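Long-range contacts in endonuclease V (Bacillus subtilis, PDB 3GA2), which probably repairs deaminated DNA by using magnesium to nick double-stranded DNA at the second phosphodiester bond 3' to a deoxyinosine, leaving the lesion in place: residues Leu121-Met126 and Leu148-Cys153; Gly163-Ile168 and Tyr175-Arg180. The protein carries 1 engineered substitution. All coordinates share one frame; numbering follows the deposited sequence.

Along the chain the two contacts follow one another: interaction 1 joins the loops that come after the neighbouring parallel strands 113-116 and 140-144, and interaction 2 pairs the hairpin strands 165-170 and 173-179 at one margin of the mixed sheet. Their centres lie about 14 Å apart, and Tyr175 connects them. Its CB packs at 3.6 Å from Leu121 CD1, while Tyr175 CD1 sits 3.8 Å from Ile150 CD1, and the ring also meets that of His125. The hairpin is thus tied to the loops beyond the central strands. The side chain of Leu121 is about 12 Å from that of Asp116, a predicted magnesium ligand, whereas interaction 2 lies away from the predicted metal site.

Interaction 1: Leu121-Met126 and Leu148-Cys153; sequences LHYNHM and LKIKGC
The carbonyl oxygen of His122 accepts the amide of His125, N to O 2.8 Å, and this bond closes a tight turn whose first residues, His122 and Tyr123, touch Leu148 and Ile150. No hydrogen bond crosses the contact; it is made by apolar groups around the tyrosine ring. Leu148 runs across that ring at about a right angle, with CD2 4.2 Å from the centroid and 17° off the normal, a CH-pi contact over one face. Its other methyl lies by the phenol end, CD1 3.5 Å from Tyr123 CZ. With CG anti to the backbone N (chi1 -179°), Leu148 also brings CD2 to 4.0 Å from His122 CA. This is loop-to-loop packing in the RNase H-like fold: one loop leads into helix 128-136, the other toward the edge hairpin. A glycine in place of Leu148 would probably leave this tyrosine face without its CH-pi partner and the ring freer to turn. Further along, Ile150 pushes CD1 against the backbone, 3.6 Å from His122 C, and its CG1 lies 4.0 Å from Tyr123 CD2. Ile150 also opens a type I' turn, in which Lys151 and Gly152 both take positive phi and Cys153 N bonds back to Ile150 O at 2.9 Å. The two ends of the turn, Ile150 and Cys153, rest on Ile170 of strand 165-170.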
loop_
_atom_site.group_PDB
_atom_site.type_symbol
_atom_site.label_atom_id
_atom_site.label_comp_id
_atom_site.label_asym_id
_atom_site.label_seq_id
_atom_site.Cartn_x
_atom_site.Cartn_y
_atom_site.Cartn_z
ATOM N N LEU A 121 -4.032 -8.195 4.731
ATOM C CA LEU A 121 -3.307 -8.718 5.886
ATOM C C LEU A 121 -3.375 -7.653 6.967
ATOM O O LEU A 121 -2.441 -6.870 7.164
ATOM C CB LEU A 121 -1.858 -8.996 5.507
ATOM C CG LEU A 121 -0.865 -9.484 6.563
ATOM C CD1 LEU A 121 -1.244 -10.856 7.130
ATOM C CD2 LEU A 121 0.486 -9.543 5.889
ATOM N N HIS A 122 -4.505 -7.627 7.660
ATOM C CA HIS A 122 -4.737 -6.641 8.702
ATOM C C HIS A 122 -5.802 -7.167 9.653
ATOM O O HIS A 122 -6.672 -7.938 9.244
ATOM C CB HIS A 122 -5.188 -5.329 8.047
ATOM C CG HIS A 122 -5.626 -4.283 9.018
ATOM N ND1 HIS A 122 -6.920 -4.196 9.481
ATOM C CD2 HIS A 122 -4.935 -3.295 9.634
ATOM C CE1 HIS A 122 -7.008 -3.198 10.343
ATOM N NE2 HIS A 122 -5.819 -2.636 10.454
ATOM N N TYR A 123 -5.720 -6.746 10.916
ATOM C CA TYR A 123 -6.650 -7.159 11.969
ATOM C C TYR A 123 -8.087 -7.251 11.481
ATOM O O TYR A 123 -8.822 -8.161 11.849
ATOM C CB TYR A 123 -6.619 -6.173 13.148
ATOM C CG TYR A 123 -5.260 -5.956 13.779
ATOM C CD1 TYR A 123 -4.648 -4.701 13.745
ATOM C CD2 TYR A 123 -4.587 -7.001 14.415
ATOM C CE1 TYR A 123 -3.395 -4.493 14.329
ATOM C CE2 TYR A 123 -3.334 -6.803 14.999
ATOM C CZ TYR A 123 -2.745 -5.550 14.952
ATOM O OH TYR A 123 -1.499 -5.360 15.511
ATOM N N ASN A 124 -8.496 -6.296 10.660
ATOM C CA ASN A 124 -9.861 -6.311 10.168
ATOM C C ASN A 124 -9.902 -6.248 8.647
ATOM O O ASN A 124 -10.840 -5.703 8.063
ATOM C CB ASN A 124 -10.633 -5.146 10.788
ATOM C CG ASN A 124 -12.071 -5.500 11.093
ATOM O OD1 ASN A 124 -12.354 -6.581 11.607
ATOM N ND2 ASN A 124 -12.986 -4.588 10.792
ATOM N N HIS A 125 -8.878 -6.822 8.017
ATOM C CA HIS A 125 -8.763 -6.843 6.557
ATOM C C HIS A 125 -8.942 -5.437 6.003
ATOM O O HIS A 125 -9.379 -5.260 4.872
ATOM C CB HIS A 125 -9.826 -7.776 5.961
ATOM C CG HIS A 125 -9.604 -9.225 6.274
ATOM N ND1 HIS A 125 -10.634 -10.090 6.576
ATOM C CD2 HIS A 125 -8.469 -9.966 6.317
ATOM C CE1 HIS A 125 -10.145 -11.298 6.796
ATOM N NE2 HIS A 125 -8.834 -11.249 6.644
HETATM N N MSE A 126 -8.589 -4.429 6.792
HETATM C CA MSE A 126 -8.776 -3.068 6.325
HETATM C C MSE A 126 -7.515 -2.207 6.353
HETATM O O MSE A 126 -7.552 -1.051 6.778
HETATM C CB MSE A 126 -9.898 -2.420 7.135
HETATM C CG MSE A 126 -10.696 -1.371 6.379
HETATM SE SE MSE A 126 -11.420 -1.994 4.679
HETATM C CE MSE A 126 -11.563 -0.266 3.853
ATOM N N LEU A 148 2.786 -7.976 10.563
ATOM C CA LEU A 148 1.762 -7.620 11.534
ATOM C C LEU A 148 1.195 -8.927 12.089
ATOM O O LEU A 148 0.443 -9.621 11.401
ATOM C CB LEU A 148 0.653 -6.821 10.848
ATOM C CG LEU A 148 -0.492 -6.347 11.748
ATOM C CD1 LEU A 148 0.044 -5.393 12.807
ATOM C CD2 LEU A 148 -1.550 -5.657 10.898
ATOM N N LYS A 149 1.562 -9.266 13.321
ATOM C CA LYS A 149 1.100 -10.503 13.946
ATOM C C LYS A 149 -0.358 -10.408 14.414
ATOM O O LYS A 149 -0.690 -9.627 15.306
ATOM C CB LYS A 149 2.017 -10.865 15.120
ATOM C CG LYS A 149 1.845 -12.287 15.616
ATOM C CD LYS A 149 2.837 -12.611 16.719
ATOM C CE LYS A 149 2.604 -14.003 17.272
ATOM N NZ LYS A 149 3.376 -14.223 18.515
ATOM N N ILE A 150 -1.220 -11.223 13.812
ATOM C CA ILE A 150 -2.651 -11.218 14.117
ATOM C C ILE A 150 -3.148 -12.499 14.796
ATOM O O ILE A 150 -2.800 -13.605 14.383
ATOM C CB ILE A 150 -3.463 -11.020 12.816
ATOM C CG1 ILE A 150 -2.934 -9.797 12.057
ATOM C CG2 ILE A 150 -4.952 -10.855 13.136
ATOM C CD1 ILE A 150 -3.458 -9.676 10.620
ATOM N N LYS A 151 -3.969 -12.349 15.832
ATOM C CA LYS A 151 -4.518 -13.513 16.529
ATOM C C LYS A 151 -3.414 -14.376 17.127
ATOM O O LYS A 151 -3.630 -15.557 17.410
ATOM C CB LYS A 151 -5.323 -14.372 15.549
ATOM C CG LYS A 151 -6.821 -14.401 15.768
ATOM C CD LYS A 151 -7.461 -13.055 15.512
ATOM C CE LYS A 151 -8.953 -13.217 15.259
ATOM N NZ LYS A 151 -9.612 -14.039 16.317
ATOM N N GLY A 152 -2.232 -13.797 17.303
ATOM C CA GLY A 152 -1.126 -14.552 17.860
ATOM C C GLY A 152 -0.587 -15.565 16.869
ATOM O O GLY A 152 0.065 -16.539 17.246
ATOM N N CYS A 153 -0.854 -15.334 15.588
ATOM C CA CYS A 153 -0.401 -16.238 14.539
ATOM C C CYS A 153 0.924 -15.798 13.936
ATOM O O CYS A 153 1.097 -14.638 13.569
ATOM C CB CYS A 153 -1.462 -16.328 13.441
ATOM S SG CYS A 153 -2.998 -17.109 13.992
#

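Interaction 2: Gly163-Ile168 and Tyr175-Arg180; sequences GAYTDI and YGRALR
Arg177 lays its guanidinium flat on the ring of Tyr165, centres 4.1 Å apart and planes 18° from parallel, an off-centre cation-pi stack. The same group turns its edge to Asp167, where Arg177 NE forms a salt bridge to Asp167 OD1 at 2.8 Å, the carboxylate oxygen lying 19° out of the guanidinium plane. A water closes the pair on the other oxygen, donating to Asp167 OD2 at 2.9 Å and accepting from Arg177 NH2 at 3.1 Å. Tyr165 CG sits between its own backbone N and carbonyl carbon (chi1 69°), which stands the ring up beside the arginine. All three side chains rise from one face of an antiparallel beta hairpin, and Leu179 shares that face; helix 198-207 packs there through Leu198, Tyr202 and Met206. The strands set the register: Thr166 and Ala178 form a hydrogen-bonded pair, Ala178 N to Thr166 O 2.9 Å, as do Ile168 and Gly176, Ile168 N to Gly176 O 2.8 Å. On the opposite face Thr166 OG1 is hydrogen-bonded to Val156 O. Further out, backbone hydrogen bonds between Arg177 and Leu190 and between Leu179 and Ile188 join strand 173-179 to strand 188-194, so that the hairpin forms one edge of the mixed sheet.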
loop_
_atom_site.group_PDB
_atom_site.type_symbol
_atom_site.label_atom_id
_atom_site.label_comp_id
_atom_site.label_asym_id
_atom_site.label_seq_id
_atom_site.Cartn_x
_atom_site.Cartn_y
_atom_site.Cartn_z
ATOM N N GLY A 163 11.152 -15.567 -5.115
ATOM C CA GLY A 163 9.809 -15.949 -5.502
ATOM C C GLY A 163 9.167 -16.936 -4.547
ATOM O O GLY A 163 7.977 -17.236 -4.663
ATOM N N ALA A 164 9.944 -17.446 -3.596
ATOM C CA ALA A 164 9.419 -18.404 -2.626
ATOM C C ALA A 164 8.437 -17.711 -1.689
ATOM O O ALA A 164 8.597 -16.536 -1.380
ATOM C CB ALA A 164 10.564 -19.016 -1.819
ATOM N N TYR A 165 7.430 -18.440 -1.226
ATOM C CA TYR A 165 6.449 -17.837 -0.338
ATOM C C TYR A 165 5.752 -18.859 0.541
ATOM O O TYR A 165 5.859 -20.062 0.323
ATOM C CB TYR A 165 5.404 -17.088 -1.172
ATOM C CG TYR A 165 4.507 -17.999 -1.982
ATOM C CD1 TYR A 165 3.363 -18.546 -1.419
ATOM C CD2 TYR A 165 4.812 -18.327 -3.302
ATOM C CE1 TYR A 165 2.539 -19.394 -2.138
ATOM C CE2 TYR A 165 3.989 -19.184 -4.040
ATOM C CZ TYR A 165 2.853 -19.710 -3.447
ATOM O OH TYR A 165 2.012 -20.547 -4.143
ATOM N N THR A 166 5.047 -18.361 1.549
ATOM C CA THR A 166 4.281 -19.207 2.447
ATOM C C THR A 166 3.008 -18.428 2.716
ATOM O O THR A 166 3.038 -17.201 2.796
ATOM C CB THR A 166 5.009 -19.457 3.792
ATOM O OG1 THR A 166 5.191 -18.210 4.476
ATOM C CG2 THR A 166 6.364 -20.116 3.556
ATOM N N ASP A 167 1.890 -19.132 2.839
ATOM C CA ASP A 167 0.622 -18.470 3.101
ATOM C C ASP A 167 0.486 -18.193 4.586
ATOM O O ASP A 167 0.793 -19.048 5.415
ATOM C CB ASP A 167 -0.565 -19.337 2.663
ATOM C CG ASP A 167 -0.690 -19.451 1.163
ATOM O OD1 ASP A 167 -0.274 -18.512 0.456
ATOM O OD2 ASP A 167 -1.225 -20.473 0.686
ATOM N N ILE A 168 0.035 -16.990 4.913
ATOM C CA ILE A 168 -0.177 -16.615 6.299
ATOM C C ILE A 168 -1.649 -16.914 6.527
ATOM O O ILE A 168 -2.514 -16.217 6.003
ATOM C CB ILE A 168 0.089 -15.127 6.502
ATOM C CG1 ILE A 168 1.530 -14.816 6.104
ATOM C CG2 ILE A 168 -0.181 -14.737 7.955
ATOM C CD1 ILE A 168 1.813 -13.337 5.928
ATOM N N TYR A 175 -4.699 -14.643 4.849
ATOM C CA TYR A 175 -4.624 -13.186 4.948
ATOM C C TYR A 175 -3.635 -12.594 3.953
ATOM O O TYR A 175 -3.812 -11.468 3.489
ATOM C CB TYR A 175 -4.224 -12.748 6.361
ATOM C CG TYR A 175 -5.370 -12.699 7.349
ATOM C CD1 TYR A 175 -5.571 -11.572 8.153
ATOM C CD2 TYR A 175 -6.243 -13.775 7.493
ATOM C CE1 TYR A 175 -6.615 -11.515 9.078
ATOM C CE2 TYR A 175 -7.290 -13.731 8.415
ATOM C CZ TYR A 175 -7.471 -12.603 9.199
ATOM O OH TYR A 175 -8.521 -12.552 10.082
ATOM N N GLY A 176 -2.595 -13.359 3.636
ATOM C CA GLY A 176 -1.579 -12.899 2.706
ATOM C C GLY A 176 -0.424 -13.889 2.634
ATOM O O GLY A 176 -0.580 -15.050 3.005
ATOM N N ARG A 177 0.733 -13.440 2.162
ATOM C CA ARG A 177 1.895 -14.315 2.051
ATOM C C ARG A 177 3.197 -13.677 2.535
ATOM O O ARG A 177 3.359 -12.457 2.489
ATOM C CB ARG A 177 2.083 -14.761 0.591
ATOM C CG ARG A 177 0.993 -15.688 0.059
ATOM C CD ARG A 177 1.142 -15.981 -1.433
ATOM N NE ARG A 177 0.161 -16.967 -1.885
ATOM C CZ ARG A 177 -0.058 -17.283 -3.158
ATOM N NH1 ARG A 177 0.636 -16.688 -4.122
ATOM N NH2 ARG A 177 -0.967 -18.199 -3.470
ATOM N N ALA A 178 4.114 -14.512 3.016
ATOM C CA ALA A 178 5.427 -14.038 3.436
ATOM C C ALA A 178 6.178 -14.359 2.155
ATOM O O ALA A 178 6.249 -15.520 1.748
ATOM C CB ALA A 178 5.956 -14.865 4.597
ATOM N N LEU A 179 6.714 -13.331 1.513
ATOM C CA LEU A 179 7.382 -13.508 0.232
ATOM C C LEU A 179 8.835 -13.077 0.166
ATOM O O LEU A 179 9.183 -11.955 0.535
ATOM C CB LEU A 179 6.589 -12.760 -0.846
ATOM C CG LEU A 179 7.117 -12.765 -2.283
ATOM C CD1 LEU A 179 7.071 -14.175 -2.839
ATOM C CD2 LEU A 179 6.287 -11.819 -3.135
ATOM N N ARG A 180 9.666 -13.987 -0.332
ATOM C CA ARG A 180 11.091 -13.749 -0.501
ATOM C C ARG A 180 11.270 -13.078 -1.859
ATOM O O ARG A 180 11.271 -13.748 -2.888
ATOM C CB ARG A 180 11.854 -15.077 -0.499
ATOM C CG ARG A 180 13.366 -14.925 -0.475
ATOM C CD ARG A 180 13.864 -14.607 0.927
ATOM N NE ARG A 180 13.629 -15.722 1.838
ATOM C CZ ARG A 180 13.958 -15.727 3.127
ATOM N NH1 ARG A 180 14.541 -14.670 3.676
ATOM N NH2 ARG A 180 13.703 -16.799 3.866
HETATM O O HOH W 1 -2.343 -20.457 -1.938
#